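Local coordinates for protein uncharacterized HTH-type transcriptional regulator YydK (PDB 3BWG) that probably binds DNA and regulates transcription as a GntR-family transcription factor, joining a winged helix-turn-helix domain to a UTRA domain, at residues B[26-31]-B[66-71]; B[100-105]-B[124-129]; B[174-179]-B[206-211]; B[183-188]-B[199-204]. One frame throughout, in Å; residues are numbered along the deposited sequence.

Contact 1 of 4, residues B[26-31]-B[66-71]; sequences GDKLPV and GIFVRK
Leu29 N donates to Ile67 O over 2.7 Å, with an N-H...O angle of 165°, and two more backbone bonds hold the loop segment 26-30 against strand 66-69. Gly26 N reaches Val69 O at 2.8 Å, nearly straight at 173°, while Val69 N returns a bond to Asp27 O at 2.9 Å. The bridged pair at the centre is Lys28 with Phe68. A water extends the line beyond Leu29: it accepts from Ile67 N at 2.7 Å and donates to Leu29 O.

Both flanks are closed, one by aliphatic side chains, the other by the Phe68 ring against backbone and lysine. On the first, Leu29 CD1 lies 3.8 Å from Ile67 CG2 and equally near Val69 CG2. On the second, Gly26 O meets the Phe68 ring at its edge, 3.2 Å from CD1, and the CB and CG of Lys28 run beside CE1. Phe68 CG stands anti to its own carbonyl carbon (chi1 -59°), which sets the CD1-CE1 side of the ring alongside Gly26 O and Lys28.

Further out, Phe60 packs against the Phe68 ring, Ile18 of helix 6-20 and Ile59 back Leu29, and Asp27 OD2 is held by Gln24 N. Such a loop, leading into helix 32-39 and pinned to the second strand of the wing hairpin, is consistent with the winged helix-turn-helix fold of GntR regulators.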
loop_
_atom_site.group_PDB
_atom_site.type_symbol
_atom_site.label_atom_id
_atom_site.label_comp_id
_atom_site.label_asym_id
_atom_site.label_seq_id
_atom_site.Cartn_x
_atom_site.Cartn_y
_atom_site.Cartn_z
ATOM N N GLY B 26 -1.643 -1.876 -18.849
ATOM C CA GLY B 26 -0.774 -2.144 -19.990
ATOM C C GLY B 26 -1.291 -1.708 -21.372
ATOM O O GLY B 26 -0.522 -1.649 -22.333
ATOM N N ASP B 27 -2.589 -1.433 -21.484
ATOM C CA ASP B 27 -3.161 -0.900 -22.705
ATOM C C ASP B 27 -2.628 0.515 -23.004
ATOM O O ASP B 27 -2.443 1.333 -22.103
ATOM C CB ASP B 27 -4.679 -0.873 -22.620
ATOM C CG ASP B 27 -5.305 -2.273 -22.724
ATOM O OD1 ASP B 27 -4.638 -3.218 -23.181
ATOM O OD2 ASP B 27 -6.464 -2.436 -22.332
ATOM N N LYS B 28 -2.362 0.769 -24.280
ATOM C CA LYS B 28 -1.762 2.006 -24.713
ATOM C C LYS B 28 -2.883 3.024 -24.870
ATOM O O LYS B 28 -3.938 2.715 -25.442
ATOM C CB LYS B 28 -1.072 1.776 -26.062
ATOM C CG LYS B 28 0.071 2.730 -26.370
ATOM C CD LYS B 28 0.692 2.408 -27.721
ATOM C CE LYS B 28 1.696 3.468 -28.125
ATOM N NZ LYS B 28 1.293 4.790 -27.601
ATOM N N LEU B 29 -2.675 4.225 -24.346
ATOM C CA LEU B 29 -3.601 5.334 -24.602
ATOM C C LEU B 29 -3.261 6.085 -25.906
ATOM O O LEU B 29 -2.167 5.906 -26.474
ATOM C CB LEU B 29 -3.633 6.286 -23.395
ATOM C CG LEU B 29 -4.324 5.551 -22.239
ATOM C CD1 LEU B 29 -3.526 5.564 -20.909
ATOM C CD2 LEU B 29 -5.737 6.066 -22.051
ATOM N N PRO B 30 -4.209 6.902 -26.412
ATOM C CA PRO B 30 -3.890 7.781 -27.539
ATOM C C PRO B 30 -2.589 8.556 -27.307
ATOM O O PRO B 30 -2.283 8.948 -26.174
ATOM C CB PRO B 30 -5.084 8.730 -27.579
ATOM C CG PRO B 30 -6.218 7.886 -27.115
ATOM C CD PRO B 30 -5.622 7.033 -26.007
ATOM N N VAL B 31 -1.838 8.754 -28.389
ATOM C CA VAL B 31 -0.574 9.482 -28.366
ATOM C C VAL B 31 -0.800 10.995 -28.134
ATOM O O VAL B 31 -1.886 11.495 -28.382
ATOM C CB VAL B 31 0.257 9.132 -29.641
ATOM C CG1 VAL B 31 -0.191 9.946 -30.879
ATOM C CG2 VAL B 31 1.727 9.294 -29.384
ATOM N N GLY B 66 5.355 5.003 -25.146
ATOM C CA GLY B 66 4.039 5.566 -24.899
ATOM C C GLY B 66 3.456 5.800 -23.520
ATOM O O GLY B 66 4.161 5.810 -22.528
ATOM N N ILE B 67 2.139 6.040 -23.511
ATOM C CA ILE B 67 1.325 6.260 -22.318
ATOM C C ILE B 67 0.430 5.050 -22.183
ATOM O O ILE B 67 -0.251 4.708 -23.142
ATOM C CB ILE B 67 0.350 7.448 -22.485
ATOM C CG1 ILE B 67 1.048 8.705 -23.026
ATOM C CG2 ILE B 67 -0.393 7.712 -21.180
ATOM C CD1 ILE B 67 0.110 9.585 -23.910
ATOM N N PHE B 68 0.434 4.427 -20.995
ATOM C CA PHE B 68 -0.269 3.161 -20.733
ATOM C C PHE B 68 -1.152 3.218 -19.479
ATOM O O PHE B 68 -0.873 3.968 -18.550
ATOM C CB PHE B 68 0.775 2.025 -20.584
ATOM C CG PHE B 68 1.641 1.841 -21.802
ATOM C CD1 PHE B 68 1.250 0.977 -22.820
ATOM C CD2 PHE B 68 2.840 2.544 -21.938
ATOM C CE1 PHE B 68 2.028 0.817 -23.953
ATOM C CE2 PHE B 68 3.623 2.391 -23.067
ATOM C CZ PHE B 68 3.220 1.539 -24.079
ATOM N N VAL B 69 -2.184 2.382 -19.435
ATOM C CA VAL B 69 -3.077 2.288 -18.287
ATOM C C VAL B 69 -2.289 1.580 -17.162
ATOM O O VAL B 69 -1.634 0.569 -17.407
ATOM C CB VAL B 69 -4.416 1.537 -18.660
ATOM C CG1 VAL B 69 -5.336 1.355 -17.444
ATOM C CG2 VAL B 69 -5.199 2.304 -19.761
ATOM N N ARG B 70 -2.376 2.130 -15.956
ATOM C CA ARG B 70 -1.656 1.686 -14.786
ATOM C C ARG B 70 -2.589 0.944 -13.829
ATOM O O ARG B 70 -2.165 -0.010 -13.159
ATOM C CB ARG B 70 -1.010 2.916 -14.082
ATOM C CG ARG B 70 -0.385 2.684 -12.662
ATOM C CD ARG B 70 0.675 1.602 -12.614
ATOM N NE ARG B 70 1.062 1.221 -11.229
ATOM C CZ ARG B 70 0.571 0.181 -10.530
ATOM N NH1 ARG B 70 -0.350 -0.604 -11.043
ATOM N NH2 ARG B 70 1.031 -0.089 -9.305
ATOM N N LYS B 71 -3.850 1.385 -13.778
ATOM C CA LYS B 71 -4.827 0.896 -12.833
ATOM C C LYS B 71 -4.792 -0.610 -12.836
ATOM O O LYS B 71 -4.824 -1.267 -13.892
ATOM C CB LYS B 71 -6.230 1.411 -13.163
ATOM C CG LYS B 71 -7.060 0.483 -14.048
ATOM C CD LYS B 71 -8.099 1.191 -14.947
ATOM C CE LYS B 71 -9.432 1.437 -14.254
ATOM N NZ LYS B 71 -10.150 0.155 -14.142
HETATM O O HOH W 1 0.791 6.754 -25.791
#

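Contact 2 of 4, residues B[100-105]-B[124-129]; sequences IELDVR and YYVKRV
The guanidinium of Arg105 lies flat on Tyr125, planes 17° apart, with CZ 3.2 Å from Tyr125 CD2; this is a tightly packed part of the contact. A bend at chi3 (-83°) folds the arginine back over the ring, where Asp103 takes it side-on: NE goes to OD1 at 2.9 Å and NH2 to OD2 at 3.0 Å. NH2 also makes a weak bond to Glu101 OE1, whose other oxygen, OE2, receives Lys127 NZ at 3.0 Å, so four charged side chains form one network on this face. A leucine in place of Arg105 would probably leave Asp103 without its paired donors and strip the cation from the face of Tyr125, whose hydroxyl is held separately by Glu141.

Beneath the network, strand 95-105 forms the edge of the antiparallel UTRA sheet within this chain. Ile100 N and Glu101 N both donate to Lys127 O, from the same face of its plane: a classic beta bulge. The other face carries Leu102, Val104, Tyr124 and Val126, and Val157 of helix 154-157 packs on Leu102 and Val126. Its looser end is at exposed Val104, where CG2 comes to 3.6 Å from Tyr124 CE2; beside it Leu102 CD1 stays 4.0 Å from Tyr124 CD2.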
loop_
_atom_site.group_PDB
_atom_site.type_symbol
_atom_site.label_atom_id
_atom_site.label_comp_id
_atom_site.label_asym_id
_atom_site.label_seq_id
_atom_site.Cartn_x
_atom_site.Cartn_y
_atom_site.Cartn_z
ATOM N N ILE B 100 -22.383 2.644 17.303
ATOM C CA ILE B 100 -22.608 1.994 18.565
ATOM C C ILE B 100 -22.364 2.991 19.690
ATOM O O ILE B 100 -23.156 3.049 20.629
ATOM C CB ILE B 100 -21.736 0.738 18.726
ATOM C CG1 ILE B 100 -21.990 -0.220 17.574
ATOM C CG2 ILE B 100 -22.064 0.021 20.068
ATOM C CD1 ILE B 100 -20.883 -1.177 17.347
ATOM N N GLU B 101 -21.269 3.757 19.602
ATOM C CA GLU B 101 -20.951 4.789 20.577
ATOM C C GLU B 101 -20.334 6.027 19.892
ATOM O O GLU B 101 -19.637 5.918 18.890
ATOM C CB GLU B 101 -19.936 4.274 21.598
ATOM C CG GLU B 101 -20.468 3.382 22.729
ATOM C CD GLU B 101 -19.340 2.990 23.710
ATOM O OE1 GLU B 101 -19.008 3.794 24.615
ATOM O OE2 GLU B 101 -18.765 1.888 23.565
ATOM N N LEU B 102 -20.598 7.200 20.444
ATOM C CA LEU B 102 -19.898 8.400 20.066
ATOM C C LEU B 102 -19.976 9.254 21.279
ATOM O O LEU B 102 -21.076 9.518 21.759
ATOM C CB LEU B 102 -20.577 9.109 18.883
ATOM C CG LEU B 102 -20.205 10.561 18.535
ATOM C CD1 LEU B 102 -18.760 10.757 18.053
ATOM C CD2 LEU B 102 -21.192 11.124 17.525
ATOM N N ASP B 103 -18.829 9.646 21.814
ATOM C CA ASP B 103 -18.813 10.552 22.944
ATOM C C ASP B 103 -17.465 11.264 23.043
ATOM O O ASP B 103 -16.579 11.042 22.226
ATOM C CB ASP B 103 -19.166 9.810 24.241
ATOM C CG ASP B 103 -18.143 8.775 24.624
ATOM O OD1 ASP B 103 -16.992 8.831 24.134
ATOM O OD2 ASP B 103 -18.478 7.896 25.433
ATOM N N VAL B 104 -17.352 12.150 24.028
ATOM C CA VAL B 104 -16.100 12.770 24.374
ATOM C C VAL B 104 -15.618 12.066 25.613
ATOM O O VAL B 104 -16.405 11.780 26.509
ATOM C CB VAL B 104 -16.248 14.269 24.653
ATOM C CG1 VAL B 104 -14.864 14.873 25.002
ATOM C CG2 VAL B 104 -16.876 14.942 23.458
ATOM N N ARG B 105 -14.306 11.830 25.660
ATOM C CA ARG B 105 -13.678 10.825 26.493
ATOM C C ARG B 105 -12.203 11.205 26.595
ATOM O O ARG B 105 -11.648 11.809 25.679
ATOM C CB ARG B 105 -13.794 9.533 25.674
ATOM C CG ARG B 105 -13.506 8.271 26.297
ATOM C CD ARG B 105 -13.810 7.174 25.299
ATOM N NE ARG B 105 -15.237 6.804 25.274
ATOM C CZ ARG B 105 -15.695 5.553 25.364
ATOM N NH1 ARG B 105 -14.846 4.520 25.477
ATOM N NH2 ARG B 105 -17.007 5.328 25.309
ATOM N N TYR B 124 -12.641 12.645 20.649
ATOM C CA TYR B 124 -13.901 11.999 20.248
ATOM C C TYR B 124 -13.682 10.517 20.062
ATOM O O TYR B 124 -12.750 10.122 19.360
ATOM C CB TYR B 124 -14.424 12.519 18.923
ATOM C CG TYR B 124 -15.246 13.730 19.092
ATOM C CD1 TYR B 124 -14.733 14.993 18.776
ATOM C CD2 TYR B 124 -16.511 13.634 19.632
ATOM C CE1 TYR B 124 -15.499 16.128 18.954
ATOM C CE2 TYR B 124 -17.293 14.770 19.847
ATOM C CZ TYR B 124 -16.794 16.001 19.498
ATOM O OH TYR B 124 -17.576 17.110 19.708
ATOM N N TYR B 125 -14.556 9.699 20.652
ATOM C CA TYR B 125 -14.423 8.262 20.510
ATOM C C TYR B 125 -15.549 7.734 19.671
ATOM O O TYR B 125 -16.702 8.028 19.946
ATOM C CB TYR B 125 -14.460 7.595 21.890
ATOM C CG TYR B 125 -14.602 6.090 21.869
ATOM C CD1 TYR B 125 -13.491 5.283 21.616
ATOM C CD2 TYR B 125 -15.837 5.464 22.140
ATOM C CE1 TYR B 125 -13.601 3.925 21.593
ATOM C CE2 TYR B 125 -15.947 4.073 22.141
ATOM C CZ TYR B 125 -14.814 3.318 21.851
ATOM O OH TYR B 125 -14.828 1.943 21.837
ATOM N N VAL B 126 -15.231 6.930 18.665
ATOM C CA VAL B 126 -16.300 6.311 17.895
ATOM C C VAL B 126 -16.194 4.800 17.787
ATOM O O VAL B 126 -15.097 4.245 17.658
ATOM C CB VAL B 126 -16.665 7.076 16.546
ATOM C CG1 VAL B 126 -15.880 8.349 16.366
ATOM C CG2 VAL B 126 -16.734 6.167 15.308
ATOM N N LYS B 127 -17.326 4.135 17.969
ATOM C CA LYS B 127 -17.388 2.702 17.866
ATOM C C LYS B 127 -18.518 2.437 16.855
ATOM O O LYS B 127 -19.652 2.917 17.051
ATOM C CB LYS B 127 -17.702 2.088 19.229
ATOM C CG LYS B 127 -17.740 0.556 19.189
ATOM C CD LYS B 127 -18.381 -0.103 20.427
ATOM C CE LYS B 127 -17.364 -0.196 21.564
ATOM N NZ LYS B 127 -18.030 -0.881 22.733
ATOM N N ARG B 128 -18.209 1.733 15.761
ATOM C CA ARG B 128 -19.209 1.506 14.732
ATOM C C ARG B 128 -18.980 0.218 13.944
ATOM O O ARG B 128 -17.839 -0.279 13.799
ATOM C CB ARG B 128 -19.355 2.741 13.816
ATOM C CG ARG B 128 -18.265 2.964 12.791
ATOM C CD ARG B 128 -18.399 4.302 12.093
ATOM N NE ARG B 128 -17.162 4.554 11.352
ATOM C CZ ARG B 128 -17.020 5.394 10.334
ATOM N NH1 ARG B 128 -18.047 6.117 9.900
ATOM N NH2 ARG B 128 -15.832 5.501 9.755
ATOM N N VAL B 129 -20.077 -0.354 13.488
ATOM C CA VAL B 129 -20.015 -1.476 12.578
ATOM C C VAL B 129 -20.359 -0.880 11.246
ATOM O O VAL B 129 -21.287 -0.045 11.131
ATOM C CB VAL B 129 -21.002 -2.618 12.963
ATOM C CG1 VAL B 129 -20.930 -3.836 11.969
ATOM C CG2 VAL B 129 -20.741 -3.075 14.409
#

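Contact 3 of 4, residues B[174-179]-B[206-211]; sequences GFSDLF and SIFHLT
Antiparallel pairing of two neighbouring strands, 173-184 and 200-210, makes this buried contact at one edge of the UTRA sheet; their segment axes approach to 4.7 Å. Asp177 and Ile207 are the hydrogen-bonded pair, Asp177 N to Ile207 O and Ile207 N to Asp177 O each 2.9 Å, flanked by the non-hydrogen-bonded pairs Ser176-Phe208 and Leu178-Ser206. Strand 173-184 is outermost only within its own chain: residues 176-179 also pair antiparallel with a strand of the second subunit, so the sheet continues through the dimer interface. There Asp177 forms a salt bridge with Arg70 of the second subunit.

Toward Gly174, the rings of Phe175 and His209 form an offset stack, centroids 4.3 Å apart and planes at 21°, with His209 CB over the centre of the Phe175 ring. Phe175 CG sits between its backbone N and carbonyl carbon (chi1 60°), which leans the ring toward the partner strand. Replacing His209 by an alanine would probably leave one face of the Phe175 ring without its stacking partner and cost Phe175 O one of two donors. Those donors differ in approach: His209 N comes nearly along the carbonyl bond at 2.9 Å, whereas ND1, 3.1 Å from Phe175 O, sits well above the carbonyl plane, 53° out of it.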
loop_
_atom_site.group_PDB
_atom_site.type_symbol
_atom_site.label_atom_id
_atom_site.label_comp_id
_atom_site.label_asym_id
_atom_site.label_seq_id
_atom_site.Cartn_x
_atom_site.Cartn_y
_atom_site.Cartn_z
ATOM N N GLY B 174 -3.083 14.464 5.392
ATOM C CA GLY B 174 -1.816 14.133 4.758
ATOM C C GLY B 174 -1.545 12.643 4.885
ATOM O O GLY B 174 -2.434 11.820 4.647
ATOM N N PHE B 175 -0.319 12.298 5.286
ATOM C CA PHE B 175 0.126 10.921 5.247
ATOM C C PHE B 175 -0.494 10.088 6.369
ATOM O O PHE B 175 -0.991 10.630 7.376
ATOM C CB PHE B 175 1.647 10.863 5.267
ATOM C CG PHE B 175 2.273 11.489 6.495
ATOM C CD1 PHE B 175 2.566 10.719 7.612
ATOM C CD2 PHE B 175 2.615 12.849 6.508
ATOM C CE1 PHE B 175 3.171 11.287 8.742
ATOM C CE2 PHE B 175 3.222 13.436 7.648
ATOM C CZ PHE B 175 3.480 12.663 8.763
ATOM N N SER B 176 -0.474 8.772 6.177
ATOM C CA SER B 176 -0.941 7.828 7.166
ATOM C C SER B 176 -0.014 6.603 7.223
ATOM O O SER B 176 0.566 6.195 6.225
ATOM C CB SER B 176 -2.374 7.341 6.825
ATOM O OG SER B 176 -2.399 6.962 5.470
ATOM N N ASP B 177 0.053 6.004 8.404
ATOM C CA ASP B 177 0.704 4.724 8.630
ATOM C C ASP B 177 -0.311 3.628 8.953
ATOM O O ASP B 177 -1.148 3.825 9.836
ATOM C CB ASP B 177 1.700 4.913 9.778
ATOM C CG ASP B 177 2.733 6.035 9.467
ATOM O OD1 ASP B 177 3.208 6.141 8.305
ATOM O OD2 ASP B 177 3.032 6.839 10.372
ATOM N N LEU B 178 -0.247 2.478 8.267
ATOM C CA LEU B 178 -1.116 1.321 8.587
ATOM C C LEU B 178 -0.287 0.146 9.051
ATOM O O LEU B 178 0.748 -0.152 8.424
ATOM C CB LEU B 178 -1.975 0.884 7.386
ATOM C CG LEU B 178 -3.230 1.660 6.970
ATOM C CD1 LEU B 178 -2.884 3.168 6.688
ATOM C CD2 LEU B 178 -3.961 1.040 5.772
ATOM N N PHE B 179 -0.725 -0.465 10.168
ATOM C CA PHE B 179 -0.163 -1.639 10.796
ATOM C C PHE B 179 -1.184 -2.775 10.695
ATOM O O PHE B 179 -2.342 -2.624 11.126
ATOM C CB PHE B 179 0.242 -1.322 12.245
ATOM C CG PHE B 179 1.209 -0.137 12.333
ATOM C CD1 PHE B 179 2.547 -0.316 12.050
ATOM C CD2 PHE B 179 0.747 1.147 12.616
ATOM C CE1 PHE B 179 3.452 0.773 12.089
ATOM C CE2 PHE B 179 1.594 2.239 12.642
ATOM C CZ PHE B 179 2.967 2.049 12.392
ATOM N N SER B 206 -4.531 2.236 12.087
ATOM C CA SER B 206 -4.140 3.324 11.232
ATOM C C SER B 206 -3.870 4.617 11.997
ATOM O O SER B 206 -4.614 4.987 12.903
ATOM C CB SER B 206 -5.219 3.605 10.183
ATOM O OG SER B 206 -5.559 2.417 9.495
ATOM N N ILE B 207 -2.841 5.334 11.592
ATOM C CA ILE B 207 -2.646 6.706 12.137
ATOM C C ILE B 207 -2.687 7.652 10.950
ATOM O O ILE B 207 -1.859 7.530 10.032
ATOM C CB ILE B 207 -1.338 6.875 12.932
ATOM C CG1 ILE B 207 -1.282 5.927 14.113
ATOM C CG2 ILE B 207 -1.213 8.267 13.512
ATOM C CD1 ILE B 207 -0.842 4.543 13.765
ATOM N N PHE B 208 -3.680 8.530 10.944
ATOM C CA PHE B 208 -3.801 9.552 9.904
ATOM C C PHE B 208 -3.265 10.879 10.439
ATOM O O PHE B 208 -3.477 11.222 11.612
ATOM C CB PHE B 208 -5.246 9.660 9.395
ATOM C CG PHE B 208 -5.733 8.399 8.705
ATOM C CD1 PHE B 208 -5.715 8.296 7.314
ATOM C CD2 PHE B 208 -6.231 7.315 9.453
ATOM C CE1 PHE B 208 -6.173 7.115 6.666
ATOM C CE2 PHE B 208 -6.722 6.132 8.804
ATOM C CZ PHE B 208 -6.653 6.037 7.419
ATOM N N HIS B 209 -2.522 11.586 9.594
ATOM C CA HIS B 209 -1.848 12.826 10.016
ATOM C C HIS B 209 -2.409 13.954 9.161
ATOM O O HIS B 209 -2.795 13.737 7.994
ATOM C CB HIS B 209 -0.302 12.739 9.815
ATOM C CG HIS B 209 0.361 11.633 10.593
ATOM N ND1 HIS B 209 0.334 10.310 10.185
ATOM C CD2 HIS B 209 1.052 11.648 11.759
ATOM C CE1 HIS B 209 0.979 9.562 11.065
ATOM N NE2 HIS B 209 1.391 10.340 12.046
ATOM N N LEU B 210 -2.423 15.167 9.710
ATOM C CA LEU B 210 -2.608 16.360 8.886
ATOM C C LEU B 210 -1.335 16.598 8.032
ATOM O O LEU B 210 -0.279 15.942 8.212
ATOM C CB LEU B 210 -2.942 17.580 9.744
ATOM C CG LEU B 210 -4.181 17.590 10.662
ATOM C CD1 LEU B 210 -4.148 18.835 11.510
ATOM C CD2 LEU B 210 -5.515 17.500 9.867
ATOM N N THR B 211 -1.419 17.472 7.048
ATOM C CA THR B 211 -0.240 17.688 6.173
ATOM C C THR B 211 0.984 18.217 6.942
ATOM O O THR B 211 2.128 18.032 6.484
ATOM C CB THR B 211 -0.537 18.667 5.036
ATOM O OG1 THR B 211 -1.128 19.829 5.603
ATOM C CG2 THR B 211 -1.466 18.049 3.996
#

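Contact 4 of 4, residues B[183-188]-B[199-204]; sequences GQLNEE and LPKLYI. With EDO (1,2-ethanediol), chain I.
Lys201 carries its side chain across the end of strand 173-184, over Gly183 and on to Gln184. Its CB packs 3.7 Å from Leu185 CD2. CG lies between the backbone N and the carbonyl carbon (chi1 54°), a setting that lays it 3.6 Å from Gly183 O. CD has Leu185 CD2 and Gln184 O each 4.1 Å away, in directions roughly at right angles, and CE comes to 3.7 Å from the same Gln184 oxygen. At the tip, NZ makes a weak bond to Gln184 O, but its stronger partner is the carboxylate of Glu189, in helix 187-193.

The backbones beneath are firmly joined. Gly183 and Lys201 exchange two hydrogen bonds, and the chain then turns off with Leu185 N giving a bond of 2.6 Å to Leu199 O, nearly straight at 170°. Asn186 caps the following helix through OD1, bonded to Glu189 N. Opposite the pairing with Gly183, Leu202 N donates to O2 of an ethanediol, 2.7 Å away and probably from the crystallisation liquor, which Ser228 and Tyr223 also hold. Pro200 packs on Gly183 of the second subunit. This is an antiparallel pair of adjacent strands of the UTRA sheet, connected through the N-capped helix 187-193.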
loop_
_atom_site.group_PDB
_atom_site.type_symbol
_atom_site.label_atom_id
_atom_site.label_comp_id
_atom_site.label_asym_id
_atom_site.label_seq_id
_atom_site.Cartn_x
_atom_site.Cartn_y
_atom_site.Cartn_z
ATOM N N GLY B 183 -5.325 -12.390 12.765
ATOM C CA GLY B 183 -5.679 -12.962 14.037
ATOM C C GLY B 183 -6.976 -13.751 13.932
ATOM O O GLY B 183 -7.496 -13.968 12.824
ATOM N N GLN B 184 -7.456 -14.209 15.093
ATOM C CA GLN B 184 -8.738 -14.873 15.225
ATOM C C GLN B 184 -9.728 -13.891 15.838
ATOM O O GLN B 184 -9.382 -13.128 16.761
ATOM C CB GLN B 184 -8.614 -16.136 16.085
ATOM C CG GLN B 184 -7.873 -17.271 15.421
ATOM C CD GLN B 184 -7.783 -18.514 16.285
ATOM O OE1 GLN B 184 -8.493 -19.482 16.054
ATOM N NE2 GLN B 184 -6.919 -18.494 17.279
ATOM N N LEU B 185 -10.956 -13.885 15.313
ATOM C CA LEU B 185 -12.025 -13.106 15.918
ATOM C C LEU B 185 -12.338 -13.559 17.337
ATOM O O LEU B 185 -12.359 -14.745 17.633
ATOM C CB LEU B 185 -13.301 -13.198 15.097
ATOM C CG LEU B 185 -13.331 -12.615 13.700
ATOM C CD1 LEU B 185 -14.482 -13.262 12.967
ATOM C CD2 LEU B 185 -13.480 -11.098 13.751
ATOM N N ASN B 186 -12.578 -12.598 18.210
ATOM C CA ASN B 186 -13.023 -12.897 19.543
ATOM C C ASN B 186 -14.533 -12.774 19.566
ATOM O O ASN B 186 -15.130 -12.403 18.548
ATOM C CB ASN B 186 -12.336 -11.966 20.546
ATOM C CG ASN B 186 -12.877 -10.565 20.515
ATOM O OD1 ASN B 186 -13.962 -10.316 20.015
ATOM N ND2 ASN B 186 -12.117 -9.631 21.063
ATOM N N GLU B 187 -15.144 -13.044 20.721
ATOM C CA GLU B 187 -16.616 -13.146 20.829
ATOM C C GLU B 187 -17.292 -11.851 20.453
ATOM O O GLU B 187 -18.280 -11.849 19.727
ATOM C CB GLU B 187 -17.103 -13.565 22.244
ATOM C CG GLU B 187 -16.516 -14.835 22.791
ATOM C CD GLU B 187 -17.074 -16.090 22.143
ATOM O OE1 GLU B 187 -18.211 -16.040 21.605
ATOM O OE2 GLU B 187 -16.379 -17.137 22.190
ATOM N N GLU B 188 -16.764 -10.757 20.975
ATOM C CA GLU B 188 -17.348 -9.463 20.712
ATOM C C GLU B 188 -17.231 -9.082 19.221
ATOM O O GLU B 188 -18.217 -8.660 18.607
ATOM C CB GLU B 188 -16.714 -8.406 21.605
ATOM C CG GLU B 188 -17.527 -7.127 21.663
ATOM C CD GLU B 188 -16.719 -5.935 22.133
ATOM O OE1 GLU B 188 -17.338 -4.857 22.373
ATOM O OE2 GLU B 188 -15.472 -6.078 22.258
ATOM N N LEU B 199 -12.663 -17.580 14.015
ATOM C CA LEU B 199 -12.475 -17.407 12.573
ATOM C C LEU B 199 -11.478 -16.270 12.322
ATOM O O LEU B 199 -11.228 -15.463 13.228
ATOM C CB LEU B 199 -13.830 -17.222 11.849
ATOM C CG LEU B 199 -14.759 -18.457 11.949
ATOM C CD1 LEU B 199 -16.125 -18.146 11.378
ATOM C CD2 LEU B 199 -14.175 -19.692 11.253
ATOM N N PRO B 200 -10.872 -16.227 11.111
ATOM C CA PRO B 200 -9.815 -15.265 10.765
ATOM C C PRO B 200 -10.310 -13.835 10.652
ATOM O O PRO B 200 -11.468 -13.586 10.249
ATOM C CB PRO B 200 -9.341 -15.731 9.388
ATOM C CG PRO B 200 -9.918 -17.083 9.197
ATOM C CD PRO B 200 -11.175 -17.120 9.980
ATOM N N LYS B 201 -9.434 -12.891 10.986
ATOM C CA LYS B 201 -9.691 -11.459 10.698
ATOM C C LYS B 201 -8.391 -10.757 10.319
ATOM O O LYS B 201 -7.300 -11.123 10.785
ATOM C CB LYS B 201 -10.289 -10.734 11.917
ATOM C CG LYS B 201 -9.416 -10.921 13.142
ATOM C CD LYS B 201 -9.604 -9.883 14.187
ATOM C CE LYS B 201 -8.455 -9.977 15.155
ATOM N NZ LYS B 201 -8.924 -9.726 16.513
ATOM N N LEU B 202 -8.535 -9.764 9.463
ATOM C CA LEU B 202 -7.522 -8.760 9.267
ATOM C C LEU B 202 -7.825 -7.619 10.226
ATOM O O LEU B 202 -8.960 -7.120 10.312
ATOM C CB LEU B 202 -7.532 -8.252 7.835
ATOM C CG LEU B 202 -6.464 -7.246 7.395
ATOM C CD1 LEU B 202 -4.977 -7.715 7.589
ATOM C CD2 LEU B 202 -6.794 -6.755 5.940
ATOM N N TYR B 203 -6.799 -7.278 10.985
ATOM C CA TYR B 203 -6.894 -6.293 12.013
ATOM C C TYR B 203 -5.888 -5.187 11.708
ATOM O O TYR B 203 -4.685 -5.404 11.696
ATOM C CB TYR B 203 -6.618 -6.947 13.384
ATOM C CG TYR B 203 -6.456 -5.916 14.465
ATOM C CD1 TYR B 203 -7.504 -5.034 14.744
ATOM C CD2 TYR B 203 -5.256 -5.773 15.172
ATOM C CE1 TYR B 203 -7.373 -4.027 15.700
ATOM C CE2 TYR B 203 -5.121 -4.772 16.160
ATOM C CZ TYR B 203 -6.202 -3.915 16.409
ATOM O OH TYR B 203 -6.173 -2.922 17.367
ATOM N N ILE B 204 -6.388 -3.996 11.429
ATOM C CA ILE B 204 -5.517 -2.878 11.017
ATOM C C ILE B 204 -5.633 -1.743 11.995
ATOM O O ILE B 204 -6.767 -1.350 12.345
ATOM C CB ILE B 204 -5.928 -2.342 9.593
ATOM C CG1 ILE B 204 -6.007 -3.504 8.590
ATOM C CG2 ILE B 204 -4.996 -1.121 9.105
ATOM C CD1 ILE B 204 -6.305 -3.087 7.201
HETATM C C1 EDO I . -10.377 -9.961 5.658
HETATM O O1 EDO I . -10.375 -8.926 4.723
HETATM C C2 EDO I . -10.695 -9.294 6.968
HETATM O O2 EDO I . -10.629 -10.330 7.903
#

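Overall arrangement
Along the chain, contact 1 closes before contact 2 opens, contact 2 closes before contact 3, and contact 4 is nested within the loop that contact 3 closes. Contact 1 belongs to the probable DNA-binding winged helix-turn-helix domain; the other three belong to the UTRA domain and reach one six-stranded antiparallel sheet. The centres of contacts 1 and 2 are about 45 Å apart, on opposite sides of the chain's centre. Contacts 3 and 4 share strands 173-184 and 200-210, touch where Leu178 and Phe179 meet Ile204, and both reach the second subunit. Arg70, just after the wing strand in contact 1, connects the DNA-binding domain of one chain to the sheet of the other.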